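Local coordinates for acetyltransferase, GNAT family (Streptococcus agalactiae 2603V/R, PDB 2PC1), which probably transfers an acyl group, most likely acetyl from acetyl-coenzyme A as in related enzymes, to an unspecified acceptor, at residues E43-K46 and W52-E55; D50-Q53 and Y58-R61; E94-I99 and R146-E151. One frame throughout, in Å; residues are numbered along the deposited sequence.

Interaction 1: E43-K46 and W52-E55; sequences EIAK and WQKE. With SO4 (sulfate ion), chain B.
I44 lies with its terminal methyl against one face of the W52 indole, where the last turn of helix 30-46 of this GNAT fold meets the loop that follows it. The two side chains cross at about a right angle. CD1 of I44 sits 4.2 Å from the centroid of the six-membered ring, 25° off the ring normal and displaced toward the rim, a CH-pi contact made mainly over CD2 and CE3. I44 keeps CG1 anti to its carbonyl carbon (chi1 -65°) and carries CD1 outward on an extended chain, which delivers the methyl to the ring. Its other branch serves Q53: CG2 of I44 stands 3.6 Å from NE2 of Q53. One residue on, the CB of A45 packs 3.5 Å from OE1 of Q53. The Q53 amide packs against I44 and A45 by van der Waals contact, its chain bent at chi2 (-57°), and NE2 finds its hydrogen bonds at the carbonyls of Q51 and R41. W52 is further enclosed on the helix side by I37 and A40, and its carbonyl accepts a bond from R41. At the edge of the ring, near its plane, a sulfate probably drawn from the crystallisation liquor accepts a bifurcated hydrogen bond: NE1 of W52 lies 3.1 Å from sulfate O4 and 3.2 Å from O1.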
loop_
_atom_site.group_PDB
_atom_site.type_symbol
_atom_site.label_atom_id
_atom_site.label_comp_id
_atom_site.label_asym_id
_atom_site.label_seq_id
_atom_site.Cartn_x
_atom_site.Cartn_y
_atom_site.Cartn_z
ATOM N N GLU A 43 -14.320 -1.532 -6.093
ATOM C CA GLU A 43 -14.025 -0.267 -6.756
ATOM C C GLU A 43 -12.986 -0.493 -7.845
ATOM O O GLU A 43 -13.138 0.010 -8.973
ATOM C CB GLU A 43 -13.612 0.824 -5.760
ATOM C CG GLU A 43 -14.768 1.288 -4.865
ATOM C CD GLU A 43 -16.009 1.768 -5.640
ATOM O OE1 GLU A 43 -15.914 2.838 -6.256
ATOM O OE2 GLU A 43 -17.073 1.096 -5.631
ATOM N N ILE A 44 -11.952 -1.277 -7.565
ATOM C CA ILE A 44 -11.010 -1.636 -8.625
ATOM C C ILE A 44 -11.700 -2.283 -9.838
ATOM O O ILE A 44 -11.335 -2.013 -11.008
ATOM C CB ILE A 44 -9.915 -2.584 -8.108
ATOM C CG1 ILE A 44 -9.057 -1.865 -7.080
ATOM C CG2 ILE A 44 -9.051 -3.100 -9.279
ATOM C CD1 ILE A 44 -8.101 -2.751 -6.344
ATOM N N ALA A 45 -12.688 -3.147 -9.601
ATOM C CA ALA A 45 -13.300 -3.892 -10.689
ATOM C C ALA A 45 -13.969 -2.943 -11.664
ATOM O O ALA A 45 -13.978 -3.177 -12.873
ATOM C CB ALA A 45 -14.301 -4.881 -10.148
ATOM N N LYS A 46 -14.522 -1.853 -11.146
ATOM C CA LYS A 46 -15.184 -0.854 -11.993
ATOM C C LYS A 46 -14.244 -0.214 -13.025
ATOM O O LYS A 46 -14.701 0.297 -14.045
ATOM C CB LYS A 46 -15.852 0.220 -11.140
ATOM C CG LYS A 46 -17.037 -0.290 -10.358
ATOM C CD LYS A 46 -17.600 0.767 -9.454
ATOM C CE LYS A 46 -18.871 0.284 -8.777
ATOM N NZ LYS A 46 -19.358 1.278 -7.778
ATOM N N TRP A 52 -6.496 -7.647 -7.956
ATOM C CA TRP A 52 -7.292 -8.235 -6.859
ATOM C C TRP A 52 -8.525 -9.002 -7.341
ATOM O O TRP A 52 -9.393 -9.328 -6.536
ATOM C CB TRP A 52 -7.709 -7.200 -5.814
ATOM C CG TRP A 52 -6.615 -6.498 -5.087
ATOM C CD1 TRP A 52 -5.278 -6.545 -5.332
ATOM C CD2 TRP A 52 -6.804 -5.592 -4.001
ATOM N NE1 TRP A 52 -4.621 -5.732 -4.432
ATOM C CE2 TRP A 52 -5.535 -5.147 -3.601
ATOM C CE3 TRP A 52 -7.926 -5.134 -3.316
ATOM C CZ2 TRP A 52 -5.359 -4.218 -2.563
ATOM C CZ3 TRP A 52 -7.740 -4.242 -2.257
ATOM C CH2 TRP A 52 -6.472 -3.790 -1.907
ATOM N N GLN A 53 -8.612 -9.297 -8.633
ATOM C CA GLN A 53 -9.818 -9.894 -9.227
ATOM C C GLN A 53 -9.626 -11.351 -9.587
ATOM O O GLN A 53 -10.473 -11.916 -10.274
ATOM C CB GLN A 53 -10.219 -9.143 -10.492
ATOM C CG GLN A 53 -10.317 -7.634 -10.364
ATOM C CD GLN A 53 -11.273 -7.174 -9.285
ATOM O OE1 GLN A 53 -12.410 -7.673 -9.202
ATOM N NE2 GLN A 53 -10.867 -6.160 -8.508
ATOM N N LYS A 54 -8.552 -11.963 -9.119
ATOM C CA LYS A 54 -8.188 -13.324 -9.558
ATOM C C LYS A 54 -8.859 -14.393 -8.721
ATOM O O LYS A 54 -9.358 -14.133 -7.624
ATOM C CB LYS A 54 -6.675 -13.525 -9.468
ATOM C CG LYS A 54 -5.835 -12.463 -10.149
ATOM C CD LYS A 54 -6.237 -12.246 -11.580
ATOM N N GLU A 55 -8.858 -15.619 -9.248
ATOM C CA GLU A 55 -9.531 -16.740 -8.589
ATOM C C GLU A 55 -9.011 -17.038 -7.180
ATOM O O GLU A 55 -9.776 -17.487 -6.321
ATOM C CB GLU A 55 -9.451 -18.002 -9.461
HETATM S S SO4 B . -0.892 -5.312 -4.120
HETATM O O1 SO4 B . -1.837 -5.245 -3.032
HETATM O O2 SO4 B . -0.049 -4.121 -4.077
HETATM O O3 SO4 B . -0.065 -6.500 -4.044
HETATM O O4 SO4 B . -1.653 -5.303 -5.366
#

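Interaction 2: D50-Q53 and Y58-R61; sequences DQWQ and YPNR. With SO4 (sulfate ion), chain B.
Aromatic and proline packing inside one loop, between helices 30-46 and 61-70 of the GNAT fold, brings W52 against Y58 and P59. W52 belongs to a type II beta turn running from D50 to Q53, closed by the backbone bond from Q53 N to D50 O (3.0 Å). P59 follows a cis peptide bond and crosses the indole at about a right angle. Its CD rests over the face opposite the one that I44 covers, 3.5 Å from the centroid of the five-membered ring and 16° off the normal, a close CH-pi contact. Y58 meets the same five-membered ring edge first in an offset edge-to-face pair, with the planes at 88° and the centroids 5.6 Å apart. The backbone adds a CA-H...O contact, from W52 CA to Y58 O at 3.3 Å. With CG opposite its own backbone N (chi1 172°), the Y58 ring reaches past the indole to the sulfate that W52 also binds. Q51 extends from the other segment to the same anion, and its OE1 accepts a hydrogen bond from N153 ND2, which helps set the rotation of the amide. R116 adds a backbone N-H to the sulfate and also bonds the Y58 hydroxyl, placing strand 111-119 beside the site. The anion is thus held by donors from both parts of the loop: NE2 of Q51 gives its hydrogen to sulfate O4 at 2.9 Å, and OH of Y58 gives its own to O3 at 2.7 Å.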
loop_
_atom_site.group_PDB
_atom_site.type_symbol
_atom_site.label_atom_id
_atom_site.label_comp_id
_atom_site.label_asym_id
_atom_site.label_seq_id
_atom_site.Cartn_x
_atom_site.Cartn_y
_atom_site.Cartn_z
ATOM N N ASP A 50 -7.611 -6.064 -13.563
ATOM C CA ASP A 50 -7.663 -7.370 -12.945
ATOM C C ASP A 50 -6.978 -7.397 -11.580
ATOM O O ASP A 50 -6.933 -8.446 -10.944
ATOM C CB ASP A 50 -7.121 -8.465 -13.878
ATOM C CG ASP A 50 -5.648 -8.315 -14.201
ATOM O OD1 ASP A 50 -4.975 -7.393 -13.708
ATOM O OD2 ASP A 50 -5.162 -9.166 -14.988
ATOM N N GLN A 51 -6.489 -6.251 -11.095
ATOM C CA GLN A 51 -5.888 -6.180 -9.783
ATOM C C GLN A 51 -6.878 -6.634 -8.714
ATOM O O GLN A 51 -7.977 -6.102 -8.628
ATOM C CB GLN A 51 -5.410 -4.760 -9.478
ATOM C CG GLN A 51 -4.666 -4.679 -8.164
ATOM C CD GLN A 51 -4.024 -3.333 -7.920
ATOM O OE1 GLN A 51 -4.465 -2.316 -8.457
ATOM N NE2 GLN A 51 -2.980 -3.317 -7.085
ATOM N N TRP A 52 -6.496 -7.647 -7.956
ATOM C CA TRP A 52 -7.292 -8.235 -6.859
ATOM C C TRP A 52 -8.525 -9.002 -7.341
ATOM O O TRP A 52 -9.393 -9.328 -6.536
ATOM C CB TRP A 52 -7.709 -7.200 -5.814
ATOM C CG TRP A 52 -6.615 -6.498 -5.087
ATOM C CD1 TRP A 52 -5.278 -6.545 -5.332
ATOM C CD2 TRP A 52 -6.804 -5.592 -4.001
ATOM N NE1 TRP A 52 -4.621 -5.732 -4.432
ATOM C CE2 TRP A 52 -5.535 -5.147 -3.601
ATOM C CE3 TRP A 52 -7.926 -5.134 -3.316
ATOM C CZ2 TRP A 52 -5.359 -4.218 -2.563
ATOM C CZ3 TRP A 52 -7.740 -4.242 -2.257
ATOM C CH2 TRP A 52 -6.472 -3.790 -1.907
ATOM N N GLN A 53 -8.612 -9.297 -8.633
ATOM C CA GLN A 53 -9.818 -9.894 -9.227
ATOM C C GLN A 53 -9.626 -11.351 -9.587
ATOM O O GLN A 53 -10.473 -11.916 -10.274
ATOM C CB GLN A 53 -10.219 -9.143 -10.492
ATOM C CG GLN A 53 -10.317 -7.634 -10.364
ATOM C CD GLN A 53 -11.273 -7.174 -9.285
ATOM O OE1 GLN A 53 -12.410 -7.673 -9.202
ATOM N NE2 GLN A 53 -10.867 -6.160 -8.508
ATOM N N TYR A 58 -6.899 -13.083 -3.766
ATOM C CA TYR A 58 -5.909 -12.187 -3.207
ATOM C C TYR A 58 -6.370 -10.733 -3.317
ATOM O O TYR A 58 -6.827 -10.330 -4.375
ATOM C CB TYR A 58 -4.576 -12.312 -3.949
ATOM C CG TYR A 58 -3.579 -11.278 -3.521
ATOM C CD1 TYR A 58 -2.766 -11.502 -2.413
ATOM C CD2 TYR A 58 -3.473 -10.040 -4.174
ATOM C CE1 TYR A 58 -1.884 -10.558 -1.993
ATOM C CE2 TYR A 58 -2.585 -9.087 -3.764
ATOM C CZ TYR A 58 -1.776 -9.350 -2.665
ATOM O OH TYR A 58 -0.890 -8.402 -2.275
ATOM N N PRO A 59 -6.242 -9.951 -2.231
ATOM C CA PRO A 59 -5.858 -10.347 -0.882
ATOM C C PRO A 59 -7.050 -10.947 -0.160
ATOM O O PRO A 59 -8.123 -10.333 -0.117
ATOM C CB PRO A 59 -5.424 -9.030 -0.238
ATOM C CG PRO A 59 -5.751 -7.966 -1.191
ATOM C CD PRO A 59 -6.466 -8.499 -2.319
ATOM N N ASN A 60 -6.886 -12.138 0.396
ATOM C CA ASN A 60 -7.971 -12.786 1.109
ATOM C C ASN A 60 -7.731 -12.754 2.619
ATOM O O ASN A 60 -6.754 -12.191 3.096
ATOM C CB ASN A 60 -8.187 -14.208 0.597
ATOM C CG ASN A 60 -6.968 -15.077 0.726
ATOM O OD1 ASN A 60 -6.224 -14.993 1.705
ATOM N ND2 ASN A 60 -6.760 -15.946 -0.272
ATOM N N ARG A 61 -8.641 -13.350 3.378
ATOM C CA ARG A 61 -8.588 -13.294 4.829
ATOM C C ARG A 61 -7.257 -13.854 5.330
ATOM O O ARG A 61 -6.649 -13.320 6.235
ATOM C CB ARG A 61 -9.772 -14.081 5.402
ATOM C CG ARG A 61 -9.852 -14.197 6.923
ATOM C CD ARG A 61 -11.191 -14.816 7.341
ATOM N NE ARG A 61 -12.277 -13.882 7.051
ATOM C CZ ARG A 61 -12.834 -13.044 7.928
ATOM N NH1 ARG A 61 -12.448 -13.034 9.195
ATOM N NH2 ARG A 61 -13.782 -12.210 7.525
HETATM S S SO4 B . -0.892 -5.312 -4.120
HETATM O O1 SO4 B . -1.837 -5.245 -3.032
HETATM O O2 SO4 B . -0.049 -4.121 -4.077
HETATM O O3 SO4 B . -0.065 -6.500 -4.044
HETATM O O4 SO4 B . -1.653 -5.303 -5.366
#

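Interaction 3: E94-I99 and R146-E151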
loop_
_atom_site.group_PDB
_atom_site.type_symbol
_atom_site.label_atom_id
_atom_site.label_comp_id
_atom_site.label_asym_id
_atom_site.label_seq_id
_atom_site.Cartn_x
_atom_site.Cartn_y
_atom_site.Cartn_z
ATOM N N GLU A 94 12.057 -9.803 -4.112
ATOM C CA GLU A 94 12.858 -10.403 -5.167
ATOM C C GLU A 94 12.469 -9.904 -6.562
ATOM O O GLU A 94 13.321 -9.667 -7.405
ATOM C CB GLU A 94 12.762 -11.937 -5.139
ATOM C CG GLU A 94 13.137 -12.582 -3.794
ATOM C CD GLU A 94 14.567 -12.316 -3.354
ATOM O OE1 GLU A 94 15.486 -12.385 -4.198
ATOM O OE2 GLU A 94 14.770 -12.054 -2.145
ATOM N N VAL A 95 11.173 -9.740 -6.791
ATOM C CA VAL A 95 10.702 -9.355 -8.122
ATOM C C VAL A 95 11.181 -7.942 -8.490
ATOM O O VAL A 95 11.306 -7.601 -9.654
ATOM C CB VAL A 95 9.162 -9.514 -8.227
ATOM C CG1 VAL A 95 8.602 -8.899 -9.512
ATOM C CG2 VAL A 95 8.820 -10.998 -8.165
ATOM N N TYR A 96 11.451 -7.107 -7.492
ATOM C CA TYR A 96 11.968 -5.766 -7.745
ATOM C C TYR A 96 13.361 -5.780 -8.369
ATOM O O TYR A 96 13.758 -4.833 -9.048
ATOM C CB TYR A 96 11.965 -4.923 -6.460
ATOM C CG TYR A 96 10.627 -4.399 -6.037
ATOM C CD1 TYR A 96 9.439 -4.712 -6.708
ATOM C CD2 TYR A 96 10.523 -3.582 -4.922
ATOM C CE1 TYR A 96 8.203 -4.194 -6.299
ATOM C CE2 TYR A 96 9.306 -3.100 -4.509
ATOM C CZ TYR A 96 8.157 -3.382 -5.191
ATOM O OH TYR A 96 6.978 -2.839 -4.707
ATOM N N ASP A 97 14.110 -6.868 -8.191
ATOM C CA ASP A 97 15.376 -6.972 -8.846
ATOM C C ASP A 97 15.257 -7.141 -10.353
ATOM O O ASP A 97 16.228 -6.937 -11.045
ATOM C CB ASP A 97 16.181 -8.153 -8.294
ATOM C CG ASP A 97 16.482 -8.019 -6.803
ATOM O OD1 ASP A 97 16.616 -6.871 -6.325
ATOM O OD2 ASP A 97 16.585 -9.075 -6.122
ATOM N N ALA A 98 14.066 -7.512 -10.828
ATOM C CA ALA A 98 13.800 -7.722 -12.242
ATOM C C ALA A 98 13.242 -6.475 -12.906
ATOM O O ALA A 98 12.668 -6.552 -13.989
ATOM C CB ALA A 98 12.831 -8.883 -12.384
ATOM N N ILE A 99 13.416 -5.311 -12.290
ATOM C CA ILE A 99 12.992 -4.064 -12.899
ATOM C C ILE A 99 13.555 -3.904 -14.313
ATOM O O ILE A 99 14.705 -4.252 -14.599
ATOM C CB ILE A 99 13.364 -2.856 -11.995
ATOM C CG1 ILE A 99 12.685 -1.573 -12.504
ATOM C CG2 ILE A 99 14.836 -2.679 -11.860
ATOM C CD1 ILE A 99 12.643 -0.475 -11.460
ATOM N N ARG A 146 9.352 1.961 -1.178
ATOM C CA ARG A 146 8.991 1.508 -2.519
ATOM C C ARG A 146 7.547 1.024 -2.570
ATOM O O ARG A 146 6.948 0.656 -1.568
ATOM C CB ARG A 146 9.939 0.429 -2.952
ATOM C CG ARG A 146 11.380 0.937 -2.914
ATOM C CD ARG A 146 12.360 0.012 -3.602
ATOM N NE ARG A 146 13.715 0.472 -3.292
ATOM C CZ ARG A 146 14.819 -0.010 -3.849
ATOM N NH1 ARG A 146 14.734 -0.911 -4.816
ATOM N NH2 ARG A 146 15.991 0.381 -3.405
ATOM N N CYS A 147 6.980 1.009 -3.748
ATOM C CA CYS A 147 5.587 0.594 -3.955
ATOM C C CYS A 147 5.453 0.248 -5.404
ATOM O O CYS A 147 6.196 0.770 -6.244
ATOM C CB CYS A 147 4.638 1.726 -3.603
ATOM S SG CYS A 147 2.908 1.223 -3.407
ATOM N N ASP A 148 4.547 -0.625 -5.736
ATOM C CA ASP A 148 4.263 -0.885 -7.151
ATOM C C ASP A 148 2.766 -0.878 -7.288
ATOM O O ASP A 148 2.041 -1.131 -6.329
ATOM C CB ASP A 148 4.856 -2.179 -7.635
ATOM C CG ASP A 148 4.298 -3.391 -6.913
ATOM O OD1 ASP A 148 3.224 -3.880 -7.296
ATOM O OD2 ASP A 148 4.932 -3.844 -5.937
ATOM N N THR A 149 2.275 -0.580 -8.470
ATOM C CA THR A 149 0.850 -0.640 -8.719
ATOM C C THR A 149 0.555 -1.065 -10.133
ATOM O O THR A 149 1.412 -1.105 -11.005
ATOM C CB THR A 149 0.161 0.696 -8.365
ATOM O OG1 THR A 149 -1.249 0.494 -8.235
ATOM C CG2 THR A 149 0.416 1.742 -9.370
ATOM N N HIS A 150 -0.705 -1.398 -10.348
ATOM C CA HIS A 150 -1.182 -1.814 -11.644
ATOM C C HIS A 150 -1.199 -0.629 -12.593
ATOM O O HIS A 150 -1.465 0.520 -12.203
ATOM C CB HIS A 150 -2.614 -2.365 -11.487
ATOM C CG HIS A 150 -3.121 -3.168 -12.649
ATOM N ND1 HIS A 150 -3.591 -2.609 -13.829
ATOM C CD2 HIS A 150 -3.328 -4.505 -12.762
ATOM C CE1 HIS A 150 -4.017 -3.577 -14.635
ATOM N NE2 HIS A 150 -3.857 -4.734 -14.010
ATOM N N GLU A 151 -0.984 -0.929 -13.871
ATOM C CA GLU A 151 -1.011 0.078 -14.884
ATOM C C GLU A 151 -2.316 0.838 -14.950
ATOM O O GLU A 151 -2.334 2.005 -15.338
ATOM C CB GLU A 151 -0.731 -0.564 -16.252
ATOM C CG GLU A 151 0.707 -0.991 -16.422
ATOM C CD GLU A 151 0.929 -1.703 -17.735
ATOM O OE1 GLU A 151 0.201 -2.676 -18.033
ATOM O OE2 GLU A 151 1.823 -1.277 -18.463
#
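Y96 and D148 mark the closest backbone approach, with their CA atoms 9.1 Å apart, so the long Y96 side chain has to cross the gap, its OH ending against D148 and the backbone at C147. Y96 sits in the connection from strand 81-91 to strand 111-119, where 94-97 have helical backbone angles without the regular helical bonds; D97 N bonds to E94 O. R146 to D148 are extended, on strand 144-149, which in this GNAT fold runs parallel to strand 111-119 and antiparallel to strand 177-183. R146 and D148 both direct their CB atoms toward the 94-99 segment, while C147 points its own to the other side of the sheet, onto L160 of helix 154-162. The Y96 ring enters between R146 and D148. Its OH donates to OD2 of D148 at 2.6 Å, a short bond taken on the anti lone pair, away from the other carboxylate oxygen. The carboxylate stands almost perpendicular to the ring, the planes 86° apart, with OD2 close to the ring plane at its edge. D148 places CG between its backbone N and carbonyl carbon (chi1 62°), which lifts the carboxylate toward the phenol. On the other flank, CE2 of Y96 touches CB of R146 at 3.9 Å. The extended R146 chain slides past the ring in the reverse direction, its guanidinium nearly parallel to the ring, and ends in a salt bridge to D144 and cation-pi contacts with W104 and Y111. The W104 ring meets that of Y96, and W104 NE1 hydrogen-bonds Y96 O. The bond from Y96 should limit rotation of the D148 carboxylate, which lies about 5 Å from the bound sulfate (nearest atoms), and it joins the loop to the strand.

In the fold
Interactions 1 and 2 are two sides of one residue: W52 is packed between helix 30-46 and the 58-61 part of the loop, and their centres are 7 Å apart. Interaction 3 lies farther off, its centre about 17 Å from that of interaction 2, yet the two touch through a probable hydrogen bond between H150 NE2 and D50 OD1, 2.9 Å. The sulfate is bonded by residues of interactions 1 and 2, while the D148 side chain of interaction 3 stops about 5 Å (nearest atoms) from it. R116 of strand 111-119 also binds the anion. Such ions often mark pockets, and this one may lie near the substrate region, which in GNAT relatives the loop between the first two helices borders.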